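Local coordinates for chorismate mutase protein (Bartonella henselae, PDB 3RMI) that probably catalyses the rearrangement of chorismate to prephenate as a dimeric, all-helical chorismate mutase, here holding D-malate in a pocket that both subunits line, at residues A[56-59]-A[60-63]; A[88-91]-A[92-95]; A[73-77]-A[78-82]; A[34-37]-A[38-42]; A[81-84]-A[85-89]. All coordinates share one frame; numbering follows the deposited sequence.

Interaction 1: A[56-59]-A[60-63]. With MLT (D-malate), chain D.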
# COMPACT_ATOMS: atom_id res chain seq x y z
N PRO A 56 -16.53 -3.92 -12.86
CA PRO A 56 -16.05 -2.61 -13.33
C PRO A 56 -16.69 -1.40 -12.64
O PRO A 56 -15.97 -0.43 -12.34
CB PRO A 56 -16.35 -2.61 -14.84
CG PRO A 56 -17.08 -3.87 -15.15
CD PRO A 56 -17.30 -4.65 -13.88
N LEU A 57 -18.00 -1.43 -12.40
CA LEU A 57 -18.68 -0.34 -11.69
C LEU A 57 -18.14 -0.17 -10.27
O LEU A 57 -18.00 0.95 -9.81
CB LEU A 57 -20.21 -0.53 -11.64
CG LEU A 57 -20.98 -0.21 -12.92
CD1 LEU A 57 -22.52 -0.35 -12.71
CD2 LEU A 57 -20.63 1.17 -13.52
N ARG A 58 -17.84 -1.27 -9.60
CA ARG A 58 -17.21 -1.20 -8.26
C ARG A 58 -15.81 -0.54 -8.32
O ARG A 58 -15.50 0.38 -7.56
CB ARG A 58 -17.16 -2.61 -7.64
CG ARG A 58 -16.33 -2.77 -6.37
CD ARG A 58 -16.87 -1.95 -5.20
NE ARG A 58 -16.03 -2.17 -4.02
CZ ARG A 58 -15.91 -1.36 -2.98
NH1 ARG A 58 -16.61 -0.23 -2.90
NH2 ARG A 58 -15.10 -1.69 -1.98
N GLU A 59 -14.98 -1.01 -9.25
CA GLU A 59 -13.60 -0.55 -9.45
C GLU A 59 -13.60 0.94 -9.69
O GLU A 59 -12.82 1.68 -9.10
CB GLU A 59 -12.95 -1.25 -10.66
CG GLU A 59 -11.67 -2.07 -10.44
CD GLU A 59 -11.85 -3.65 -10.54
OE1 GLU A 59 -12.60 -4.29 -9.71
OE2 GLU A 59 -11.19 -4.24 -11.45
N GLN A 60 -14.50 1.38 -10.56
CA GLN A 60 -14.60 2.78 -10.96
C GLN A 60 -14.94 3.67 -9.79
O GLN A 60 -14.40 4.77 -9.68
CB GLN A 60 -15.72 2.99 -11.96
CG GLN A 60 -15.34 2.96 -13.39
CD GLN A 60 -16.59 2.97 -14.29
OE1 GLN A 60 -16.74 2.10 -15.15
NE2 GLN A 60 -17.51 3.95 -14.06
N TYR A 61 -15.88 3.22 -8.96
CA TYR A 61 -16.27 3.96 -7.76
C TYR A 61 -15.09 4.08 -6.78
O TYR A 61 -14.81 5.15 -6.25
CB TYR A 61 -17.48 3.26 -7.09
CG TYR A 61 -17.79 3.76 -5.69
CD1 TYR A 61 -18.51 4.96 -5.48
CD2 TYR A 61 -17.36 3.05 -4.57
CE1 TYR A 61 -18.78 5.42 -4.17
CE2 TYR A 61 -17.61 3.52 -3.27
CZ TYR A 61 -18.32 4.69 -3.08
OH TYR A 61 -18.58 5.11 -1.80
N GLN A 62 -14.41 2.97 -6.54
CA GLN A 62 -13.33 2.95 -5.56
C GLN A 62 -12.24 3.94 -5.99
O GLN A 62 -11.71 4.67 -5.18
CB GLN A 62 -12.72 1.55 -5.42
CG GLN A 62 -13.60 0.43 -4.88
CD GLN A 62 -12.83 -0.88 -4.78
OE1 GLN A 62 -12.12 -1.10 -3.81
NE2 GLN A 62 -12.96 -1.74 -5.78
N ILE A 63 -11.96 4.00 -7.28
CA ILE A 63 -10.94 4.88 -7.81
C ILE A 63 -11.35 6.35 -7.72
O ILE A 63 -10.55 7.16 -7.26
CB ILE A 63 -10.58 4.52 -9.28
CG1 ILE A 63 -9.76 3.22 -9.32
CG2 ILE A 63 -9.77 5.64 -9.93
CD1 ILE A 63 -9.68 2.61 -10.73
C1 MLT D . -13.93 -6.38 -4.75
O1 MLT D . -14.92 -6.91 -5.35
O2 MLT D . -12.85 -6.70 -5.22
C2 MLT D . -14.04 -5.47 -3.55
O3 MLT D . -15.29 -4.88 -3.72
C3 MLT D . -13.10 -4.31 -3.25
C4 MLT D . -11.73 -4.22 -3.95
O4 MLT D . -11.62 -4.20 -5.23
O5 MLT D . -10.67 -4.11 -3.26

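Interaction 2: A[88-91]-A[92-95]. With MLT (D-malate), chain D; EDO (1,2-ethanediol), chain B.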
# COMPACT_ATOMS: atom_id res chain seq x y z
N ILE A 88 -5.84 -3.90 -6.13
CA ILE A 88 -6.97 -4.57 -6.78
C ILE A 88 -6.51 -5.71 -7.66
O ILE A 88 -7.20 -6.71 -7.81
CB ILE A 88 -7.76 -3.60 -7.63
CG1 ILE A 88 -8.58 -2.67 -6.75
CG2 ILE A 88 -8.66 -4.36 -8.65
CD1 ILE A 88 -9.30 -1.55 -7.59
N LYS A 89 -5.34 -5.56 -8.26
CA LYS A 89 -4.77 -6.63 -9.11
C LYS A 89 -4.51 -7.91 -8.27
O LYS A 89 -4.75 -9.04 -8.72
CB LYS A 89 -3.46 -6.13 -9.74
CG LYS A 89 -2.93 -6.89 -10.94
CD LYS A 89 -1.50 -6.45 -11.28
CE LYS A 89 -0.87 -7.34 -12.35
NZ LYS A 89 0.63 -7.18 -12.33
N GLU A 90 -4.05 -7.73 -7.04
CA GLU A 90 -3.85 -8.87 -6.17
C GLU A 90 -5.20 -9.46 -5.82
O GLU A 90 -5.38 -10.67 -5.80
CB GLU A 90 -3.13 -8.45 -4.91
CG GLU A 90 -2.83 -9.60 -3.97
CD GLU A 90 -1.92 -10.65 -4.59
OE1 GLU A 90 -1.24 -10.35 -5.60
OE2 GLU A 90 -1.87 -11.77 -4.04
N VAL A 91 -6.16 -8.59 -5.51
CA VAL A 91 -7.50 -9.03 -5.11
C VAL A 91 -8.16 -9.84 -6.22
O VAL A 91 -8.76 -10.88 -5.96
CB VAL A 91 -8.39 -7.84 -4.72
CG1 VAL A 91 -9.84 -8.29 -4.55
CG2 VAL A 91 -7.88 -7.21 -3.41
N VAL A 92 -8.03 -9.38 -7.45
CA VAL A 92 -8.65 -10.03 -8.59
C VAL A 92 -8.01 -11.41 -8.78
O VAL A 92 -8.72 -12.41 -8.99
CB VAL A 92 -8.55 -9.14 -9.86
CG1 VAL A 92 -8.69 -9.96 -11.09
CG2 VAL A 92 -9.60 -8.02 -9.81
N HIS A 93 -6.68 -11.48 -8.67
CA HIS A 93 -6.00 -12.76 -8.61
C HIS A 93 -6.58 -13.66 -7.52
O HIS A 93 -6.86 -14.83 -7.76
CB HIS A 93 -4.48 -12.59 -8.37
CG HIS A 93 -3.74 -13.90 -8.25
ND1 HIS A 93 -3.06 -14.27 -7.11
CD2 HIS A 93 -3.60 -14.93 -9.11
CE1 HIS A 93 -2.52 -15.46 -7.28
NE2 HIS A 93 -2.84 -15.89 -8.49
N GLN A 94 -6.75 -13.12 -6.32
CA GLN A 94 -7.21 -13.95 -5.22
C GLN A 94 -8.63 -14.44 -5.44
O GLN A 94 -8.97 -15.56 -5.05
CB GLN A 94 -7.12 -13.22 -3.90
CG GLN A 94 -5.77 -13.37 -3.23
CD GLN A 94 -5.75 -12.78 -1.82
OE1 GLN A 94 -6.80 -12.51 -1.21
NE2 GLN A 94 -4.55 -12.58 -1.29
N HIS A 95 -9.46 -13.60 -6.05
CA HIS A 95 -10.82 -13.98 -6.38
C HIS A 95 -10.84 -15.13 -7.36
O HIS A 95 -11.64 -16.05 -7.23
CB HIS A 95 -11.59 -12.79 -6.95
CG HIS A 95 -12.02 -11.80 -5.91
ND1 HIS A 95 -12.74 -10.67 -6.22
CD2 HIS A 95 -11.87 -11.78 -4.57
CE1 HIS A 95 -13.00 -9.99 -5.12
NE2 HIS A 95 -12.48 -10.65 -4.10
C1 MLT D . -13.93 -6.38 -4.75
O1 MLT D . -14.92 -6.91 -5.35
O2 MLT D . -12.85 -6.70 -5.22
C2 MLT D . -14.04 -5.47 -3.55
O3 MLT D . -15.29 -4.88 -3.72
C3 MLT D . -13.10 -4.31 -3.25
C4 MLT D . -11.73 -4.22 -3.95
O4 MLT D . -11.62 -4.20 -5.23
O5 MLT D . -10.67 -4.11 -3.26
C1 EDO B . -2.72 -12.28 2.56
O1 EDO B . -1.53 -12.83 3.15
C2 EDO B . -2.29 -11.28 1.49
O2 EDO B . -2.81 -11.70 0.23

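Interaction 3: A[73-77]-A[78-82]. With EDO (1,2-ethanediol), chain C.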
# COMPACT_ATOMS: atom_id res chain seq x y z
N THR A 73 -6.82 15.27 1.17
CA THR A 73 -5.69 15.07 2.11
C THR A 73 -4.35 15.67 1.64
O THR A 73 -3.31 15.41 2.25
CB THR A 73 -5.45 13.54 2.37
OG1 THR A 73 -6.63 12.97 2.94
CG2 THR A 73 -4.25 13.27 3.34
N HIS A 74 -4.36 16.44 0.55
CA HIS A 74 -3.13 16.95 -0.07
C HIS A 74 -2.16 15.80 -0.45
O HIS A 74 -0.95 15.90 -0.31
CB HIS A 74 -2.48 18.03 0.83
CG HIS A 74 -3.43 19.13 1.24
ND1 HIS A 74 -3.63 20.27 0.48
CD2 HIS A 74 -4.24 19.26 2.32
CE1 HIS A 74 -4.52 21.05 1.07
NE2 HIS A 74 -4.91 20.46 2.19
N PHE A 75 -2.74 14.73 -0.98
CA PHE A 75 -2.04 13.54 -1.42
C PHE A 75 -2.26 13.34 -2.93
O PHE A 75 -3.39 13.56 -3.42
CB PHE A 75 -2.61 12.35 -0.66
CG PHE A 75 -1.81 11.09 -0.80
CD1 PHE A 75 -0.87 10.76 0.14
CD2 PHE A 75 -2.02 10.23 -1.86
CE1 PHE A 75 -0.14 9.58 0.02
CE2 PHE A 75 -1.31 9.06 -1.97
CZ PHE A 75 -0.37 8.73 -1.03
N ASP A 76 -1.21 12.93 -3.65
CA ASP A 76 -1.23 12.85 -5.11
C ASP A 76 -2.29 11.88 -5.60
O ASP A 76 -2.21 10.69 -5.32
CB ASP A 76 0.13 12.42 -5.66
CG ASP A 76 0.19 12.46 -7.19
OD1 ASP A 76 -0.53 13.26 -7.80
OD2 ASP A 76 0.97 11.69 -7.80
N PRO A 77 -3.28 12.37 -6.36
CA PRO A 77 -4.39 11.47 -6.71
C PRO A 77 -4.00 10.38 -7.69
O PRO A 77 -4.56 9.31 -7.64
CB PRO A 77 -5.43 12.40 -7.33
CG PRO A 77 -4.63 13.59 -7.81
CD PRO A 77 -3.52 13.75 -6.81
N ASP A 78 -3.04 10.66 -8.56
CA ASP A 78 -2.51 9.64 -9.47
C ASP A 78 -1.82 8.50 -8.74
O ASP A 78 -1.98 7.32 -9.11
CB ASP A 78 -1.56 10.28 -10.49
CG ASP A 78 -2.28 11.24 -11.43
OD1 ASP A 78 -3.45 10.96 -11.78
OD2 ASP A 78 -1.70 12.28 -11.82
N PHE A 79 -1.07 8.82 -7.69
CA PHE A 79 -0.43 7.77 -6.93
C PHE A 79 -1.43 7.00 -6.09
O PHE A 79 -1.33 5.78 -6.00
CB PHE A 79 0.71 8.30 -6.06
CG PHE A 79 1.52 7.19 -5.43
CD1 PHE A 79 2.33 6.39 -6.22
CD2 PHE A 79 1.43 6.92 -4.06
CE1 PHE A 79 3.06 5.32 -5.65
CE2 PHE A 79 2.16 5.88 -3.49
CZ PHE A 79 2.97 5.08 -4.27
N ALA A 80 -2.40 7.69 -5.49
CA ALA A 80 -3.50 6.99 -4.84
C ALA A 80 -4.11 5.94 -5.78
O ALA A 80 -4.33 4.80 -5.39
CB ALA A 80 -4.58 7.99 -4.37
N GLU A 81 -4.35 6.31 -7.03
CA GLU A 81 -4.94 5.40 -8.03
C GLU A 81 -4.01 4.25 -8.36
O GLU A 81 -4.44 3.12 -8.42
CB GLU A 81 -5.28 6.14 -9.33
CG GLU A 81 -6.04 5.27 -10.34
CD GLU A 81 -6.52 6.00 -11.57
OE1 GLU A 81 -6.66 7.26 -11.54
OE2 GLU A 81 -6.76 5.31 -12.59
N LYS A 82 -2.74 4.56 -8.61
CA LYS A 82 -1.71 3.56 -8.87
C LYS A 82 -1.66 2.55 -7.73
O LYS A 82 -1.55 1.34 -7.95
CB LYS A 82 -0.35 4.25 -9.02
CG LYS A 82 0.65 3.52 -9.93
CD LYS A 82 1.98 4.30 -10.15
CE LYS A 82 3.07 3.34 -10.75
NZ LYS A 82 4.46 3.93 -10.94
C1 EDO C . 2.50 12.44 -1.94
O1 EDO C . 1.30 13.00 -2.47
C2 EDO C . 2.64 11.02 -2.49
O2 EDO C . 3.86 10.93 -3.23

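Interaction 4: A[34-37]-A[38-42]. With MLT (D-malate), chain D.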
# COMPACT_ATOMS: atom_id res chain seq x y z
N GLU A 34 -6.15 -6.93 7.38
CA GLU A 34 -7.60 -6.91 7.56
C GLU A 34 -8.34 -6.72 6.23
O GLU A 34 -9.37 -7.35 6.01
CB GLU A 34 -8.05 -5.87 8.57
CG GLU A 34 -7.73 -6.25 10.02
CD GLU A 34 -8.35 -7.59 10.44
OE1 GLU A 34 -9.58 -7.81 10.27
OE2 GLU A 34 -7.58 -8.42 10.96
N ARG A 35 -7.81 -5.88 5.35
CA ARG A 35 -8.44 -5.62 4.05
C ARG A 35 -8.54 -6.91 3.26
O ARG A 35 -9.57 -7.17 2.62
CB ARG A 35 -7.62 -4.65 3.24
CG ARG A 35 -8.39 -4.00 2.06
CD ARG A 35 -7.43 -3.32 1.14
NE ARG A 35 -8.06 -2.50 0.11
CZ ARG A 35 -8.63 -2.98 -1.00
NH1 ARG A 35 -8.73 -4.29 -1.23
NH2 ARG A 35 -9.13 -2.15 -1.88
N PHE A 36 -7.47 -7.71 3.31
CA PHE A 36 -7.45 -8.98 2.59
C PHE A 36 -8.35 -10.05 3.25
O PHE A 36 -8.88 -10.92 2.56
CB PHE A 36 -6.01 -9.47 2.37
CG PHE A 36 -5.40 -8.90 1.12
CD1 PHE A 36 -5.70 -9.47 -0.12
CD2 PHE A 36 -4.64 -7.75 1.16
CE1 PHE A 36 -5.18 -8.93 -1.28
CE2 PHE A 36 -4.13 -7.19 -0.01
CZ PHE A 36 -4.40 -7.79 -1.23
N ARG A 37 -8.56 -9.97 4.56
CA ARG A 37 -9.57 -10.79 5.19
C ARG A 37 -10.93 -10.45 4.59
O ARG A 37 -11.66 -11.36 4.24
CB ARG A 37 -9.56 -10.62 6.71
CG ARG A 37 -8.64 -11.65 7.37
CD ARG A 37 -8.00 -11.20 8.71
NE ARG A 37 -8.96 -11.21 9.83
CZ ARG A 37 -9.22 -12.23 10.65
NH1 ARG A 37 -8.61 -13.39 10.50
NH2 ARG A 37 -10.11 -12.08 11.63
N CYS A 38 -11.22 -9.17 4.39
CA CYS A 38 -12.51 -8.78 3.79
C CYS A 38 -12.63 -9.18 2.36
O CYS A 38 -13.62 -9.77 1.98
CB CYS A 38 -12.74 -7.27 3.85
SG CYS A 38 -13.14 -6.74 5.45
N THR A 39 -11.63 -8.87 1.55
CA THR A 39 -11.73 -9.20 0.13
C THR A 39 -11.74 -10.70 -0.09
O THR A 39 -12.21 -11.15 -1.12
CB THR A 39 -10.61 -8.61 -0.72
OG1 THR A 39 -9.33 -9.02 -0.21
CG2 THR A 39 -10.73 -7.10 -0.76
N GLN A 40 -11.22 -11.47 0.84
CA GLN A 40 -11.29 -12.93 0.72
C GLN A 40 -12.67 -13.43 1.06
O GLN A 40 -13.13 -14.43 0.50
CB GLN A 40 -10.21 -13.62 1.59
CG GLN A 40 -8.81 -13.60 0.93
CD GLN A 40 -7.60 -13.84 1.90
OE1 GLN A 40 -7.76 -14.39 3.00
NE2 GLN A 40 -6.41 -13.42 1.48
N ALA A 41 -13.34 -12.75 1.99
CA ALA A 41 -14.73 -13.06 2.28
C ALA A 41 -15.59 -12.69 1.06
O ALA A 41 -16.49 -13.43 0.69
CB ALA A 41 -15.20 -12.38 3.56
N ILE A 42 -15.26 -11.60 0.36
CA ILE A 42 -15.93 -11.27 -0.90
C ILE A 42 -15.64 -12.33 -1.95
O ILE A 42 -16.54 -12.74 -2.67
CB ILE A 42 -15.56 -9.85 -1.45
CG1 ILE A 42 -16.11 -8.77 -0.50
CG2 ILE A 42 -16.10 -9.64 -2.90
CD1 ILE A 42 -15.67 -7.34 -0.86
C1 MLT D . -13.93 -6.38 -4.75
O1 MLT D . -14.92 -6.91 -5.35
O2 MLT D . -12.85 -6.70 -5.22
C2 MLT D . -14.04 -5.47 -3.55
O3 MLT D . -15.29 -4.88 -3.72
C3 MLT D . -13.10 -4.31 -3.25
C4 MLT D . -11.73 -4.22 -3.95
O4 MLT D . -11.62 -4.20 -5.23
O5 MLT D . -10.67 -4.11 -3.26
O HOH W 1 -7.80 -6.48 0.06

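Interaction 5: A[81-84]-A[85-89]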
# COMPACT_ATOMS: atom_id res chain seq x y z
N GLU A 81 -4.35 6.31 -7.03
CA GLU A 81 -4.94 5.40 -8.03
C GLU A 81 -4.01 4.25 -8.36
O GLU A 81 -4.44 3.12 -8.42
CB GLU A 81 -5.28 6.14 -9.33
CG GLU A 81 -6.04 5.27 -10.34
CD GLU A 81 -6.52 6.00 -11.57
OE1 GLU A 81 -6.66 7.26 -11.54
OE2 GLU A 81 -6.76 5.31 -12.59
N LYS A 82 -2.74 4.56 -8.61
CA LYS A 82 -1.71 3.56 -8.87
C LYS A 82 -1.66 2.55 -7.73
O LYS A 82 -1.55 1.34 -7.95
CB LYS A 82 -0.35 4.25 -9.02
CG LYS A 82 0.65 3.52 -9.93
CD LYS A 82 1.98 4.30 -10.15
CE LYS A 82 3.07 3.34 -10.75
NZ LYS A 82 4.46 3.93 -10.94
N PHE A 83 -1.74 3.06 -6.50
CA PHE A 83 -1.71 2.21 -5.30
C PHE A 83 -2.94 1.32 -5.19
O PHE A 83 -2.83 0.11 -4.96
CB PHE A 83 -1.56 3.08 -4.05
CG PHE A 83 -1.83 2.34 -2.77
CD1 PHE A 83 -0.99 1.37 -2.33
CD2 PHE A 83 -2.95 2.62 -2.01
CE1 PHE A 83 -1.26 0.68 -1.15
CE2 PHE A 83 -3.20 1.94 -0.84
CZ PHE A 83 -2.35 0.97 -0.43
N LEU A 84 -4.12 1.90 -5.36
CA LEU A 84 -5.33 1.11 -5.32
C LEU A 84 -5.35 0.04 -6.42
O LEU A 84 -5.74 -1.11 -6.18
CB LEU A 84 -6.54 2.01 -5.42
CG LEU A 84 -7.93 1.38 -5.41
CD1 LEU A 84 -8.23 0.64 -4.10
CD2 LEU A 84 -8.96 2.49 -5.66
N LYS A 85 -4.90 0.39 -7.61
CA LYS A 85 -4.89 -0.56 -8.69
C LYS A 85 -3.94 -1.71 -8.43
O LYS A 85 -4.19 -2.84 -8.84
CB LYS A 85 -4.51 0.13 -10.02
CG LYS A 85 -5.68 0.89 -10.67
CD LYS A 85 -5.34 1.40 -12.08
CE LYS A 85 -6.59 1.38 -12.96
NZ LYS A 85 -6.50 2.37 -14.09
N PHE A 86 -2.83 -1.40 -7.76
CA PHE A 86 -1.88 -2.41 -7.31
C PHE A 86 -2.55 -3.39 -6.35
O PHE A 86 -2.37 -4.60 -6.46
CB PHE A 86 -0.67 -1.72 -6.63
CG PHE A 86 0.31 -2.67 -6.02
CD1 PHE A 86 1.29 -3.28 -6.81
CD2 PHE A 86 0.26 -2.96 -4.66
CE1 PHE A 86 2.20 -4.16 -6.26
CE2 PHE A 86 1.16 -3.85 -4.09
CZ PHE A 86 2.14 -4.45 -4.90
N ILE A 87 -3.32 -2.86 -5.41
CA ILE A 87 -4.03 -3.73 -4.49
C ILE A 87 -5.11 -4.55 -5.23
O ILE A 87 -5.26 -5.75 -5.02
CB ILE A 87 -4.68 -2.94 -3.36
CG1 ILE A 87 -3.61 -2.22 -2.53
CG2 ILE A 87 -5.44 -3.85 -2.46
CD1 ILE A 87 -2.62 -3.20 -1.87
N ILE A 88 -5.84 -3.90 -6.13
CA ILE A 88 -6.97 -4.57 -6.78
C ILE A 88 -6.51 -5.71 -7.66
O ILE A 88 -7.20 -6.71 -7.81
CB ILE A 88 -7.76 -3.60 -7.63
CG1 ILE A 88 -8.58 -2.67 -6.75
CG2 ILE A 88 -8.66 -4.36 -8.65
CD1 ILE A 88 -9.30 -1.55 -7.59
N LYS A 89 -5.34 -5.56 -8.26
CA LYS A 89 -4.77 -6.63 -9.11
C LYS A 89 -4.51 -7.91 -8.27
O LYS A 89 -4.75 -9.04 -8.72
CB LYS A 89 -3.46 -6.13 -9.74
CG LYS A 89 -2.93 -6.89 -10.94
CD LYS A 89 -1.50 -6.45 -11.28
CE LYS A 89 -0.87 -7.34 -12.35
NZ LYS A 89 0.63 -7.18 -12.33

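Interaction 1: A[56-59]-A[60-63]
Pro56 to Glu59 and Gln60 to Ile63 make up the first two turns of helix 56-72, and the alpha-helical hydrogen bonds are regular: Gln60 N to Pro56 O (2.9 Å), Tyr61 N to Leu57 O, Gln62 N to Arg58 O (3.0 Å) and Ile63 N to Glu59 O. The side-chain business is done by Arg58 and Gln62, one turn apart. The arginine bends at chi2 (63°), which carries its guanidinium forward along the helix, over Gln62. Guanidinium and amide lie stacked, their planes only 4° apart, with Gln62 CG 3.5 Å from Arg58 CZ over the middle of one face. Both serve the bound D-malate: Arg58 NE donates to its hydroxyl oxygen O3 (2.8 Å) from the guanidinium edge, and Gln62 NE2 donates to its carboxylate oxygen O4 (2.9 Å). Lys46, and Arg18 of the second subunit, bond it too. The stack probably steadies both donors, consistent with a pocket that receives chorismate. Tyr61 crosses the arginine obliquely, with Arg58 NH1 3.8 Å from CD2 at the edge of its ring. Arg58 NH2 is salt-bridged to Asp22 of the second subunit, while Glu59, Gln62 and Ile63 lean on helix 77-106 through Ile88, Leu84 and Glu81.

Interaction 2: A[88-91]-A[92-95]
Val91 lays a methyl over the face of the His95 ring: its CG1 sits 3.8 Å from the ring centroid, 22° off the normal, a CH-pi contact between residues one turn apart on helix 77-106 of this all-helical AroQ-type fold. The two side chains run side by side in the same direction. Because Val91 holds CG1 anti to the backbone N (chi1 170°), that methyl and not CG2 covers the ring, where it comes within 3.6 Å of NE2. Both residues also border the D-malate: its carboxylate oxygen O2 lies 3.3 Å from His95 CE1 and 3.5 Å from Val91 CG1. At the ring edge NE2 bonds to the backbone oxygen of Thr39 on helix 4-48, which probably fixes the ring's rotation. Next to it, Gln94 sends OE1 to the amide of Gln40, a second tie to the same helix. Glu90 is looser: OE2 stands near the edge of the His93 ring, 4.1 Å from ND1, close enough for some electrostatic influence if the ring is charged. Backbone bonds such as His95 N to Val91 O (2.8 Å) run throughout. On the flank toward helix 56-72, Ile88 CG2 meets Val92 CG2 at 4.0 Å.

Interaction 3: A[73-77]-A[78-82]
The loop that brings Phe75 and Asp76 against the first turn of helix 77-106 begins with a Schellman motif. Its C-prime residue is His74, with positive phi (57°), and Phe75 N returns to Ala70 O to end helix 56-72. Phe75 follows, its CG anti to the backbone N (chi1 -168°), which turns the ring toward the start of the new helix. There CE2 lies 4.2 Å from Ala80 CB, Ala80 N stands at the ring's edge, and CZ touches CD2 of Phe79 at 4.0 Å, approaching the edge of that second ring. An ethanediol, probably from the crystallisation liquor, lies over one face of Phe75. Phe79 goes on to meet the ring of Phe36 in the second subunit, so this turn is part of the dimer interface. Asp76 is the N-cap residue. Its N donates to the ethanediol, its O receives Ala80 N in a nearly straight bond (3.0 Å, 175°), and its carboxylate reaches forward to the first turn, OD2 3.8 Å from Phe79 CB. OD1 faces Asp78 OD2 at 4.3 Å, like charges that the Arg67 salt bridge to Asp78 OD1 may partly offset. Pro77 starts the helix proper, its O accepting Glu81 N at 3.1 Å.

Interaction 4: A[34-37]-A[38-42]
Glu34 to Arg37 hand their carbonyls to Cys38 to Ala41 in an unbroken run of alpha-helical bonds, of which Thr39 N to Arg35 O (2.9 Å) is straighter than the bent Gln40 N to Phe36 O (140°). This is the long helix 4-48 of the AroQ-type fold, at the point where it passes the D-malate pocket. Arg35 reaches that pocket on a chain extended from CG to NE, and its guanidinium takes malate O5 between two fingers: NH1 and NH2 both donate to it at 2.8 Å, each bond bent because one oxygen serves both. The N-H on NE belongs to a salt bridge with Asp25 of the second subunit, so the plane of the group is pinned from two sides. Thr39 meets it from the next turn. Its chi1 of 56° places OG1 between the backbone N and the carbonyl carbon and leaves CG2 facing Arg35 NH1 at 3.5 Å. A water links the same pair: it accepts from Arg35 NH1 (2.7 Å) and is hydrogen-bonded to Thr39 OG1 (3.0 Å). That water also rests over the centre of the Phe36 ring, which packs against Glu90 and Gln94 of helix 77-106. Gln40 lies along the carbonyl of Phe36, its CG 3.1 Å from Phe36 O. On the outer flank Glu34 and Arg37, both in 34-37, form a salt bridge (Arg37 NE to Glu34 OE2 3.3 Å), and on the pocket side Ile42 CD1 touches malate C2 at 3.7 Å.

Interaction 5: A[81-84]-A[85-89]
The first half of helix 77-106, where Glu81 to Leu84 run into Lys85 to Lys89, changes character around its circumference: charged on one side, greasy on the others. On the charged side Glu81 and Lys85 lie alongside each other, pointing the same way, and OE2 meets NZ at 3.3 Å in a weak, long salt bridge. The other carboxylate oxygen, OE1, has its own salt bridge to Arg67 of helix 56-72, so the glutamate is shared between a helical neighbour and the adjoining helix. The lysine chain covers the backbone on its way out, with CG 3.4 Å from Glu81 O. The backbone bonds continue without a break, Ile87 N to Phe83 O at 3.0 Å and Ile88 N to Leu84 O at 2.8 Å among them. In this AroQ-type dimer the helix meets its counterpart in the second subunit, and Phe83 and Phe86 stand on that side: Phe83 meets Phe83 of the second subunit, and Phe86 stacks on Phe86 of the second subunit. Within the chain, Ile87 lies over one face of the Phe83 ring. Its CG1 is 4.3 Å from the centroid and 23° off the normal, a CH-pi contact displaced toward the rim, with CE1 and CZ both 4.0 Å from CG1. The chi2 of Ile87 (-61°) brings CD1 within 4.2 Å of CE1 as well; CG2 packs on Arg35, and the side chain also touches Leu32 of helix 4-48. Leu84 packs on Gln62 and Ile63 of helix 56-72 and on Arg35, and its CG meets Ile88 CD1 at 3.9 Å.

Interactions 1, 2 and 4 each come from a different helix and meet at the malate: donors from 56-63 and 34-42 grip its oxygens, while 88-95 offers mainly apolar and ring contacts. Interactions 2 and 4 are also bonded directly. All five are partly buried; interaction 5 lies nearest the chain's centre and is largely apolar apart from its Glu81–Lys85 pair, whereas interaction 1 lies farthest from it, half its residues exposed. Interaction 5 shares helix 77-106 with interactions 2 and 3, overlapping both in sequence. Interaction 3, at the start of that helix, trades pocket chemistry for capping and aromatic contact with the second subunit, which also reaches the other four, interaction 2 through a single residue.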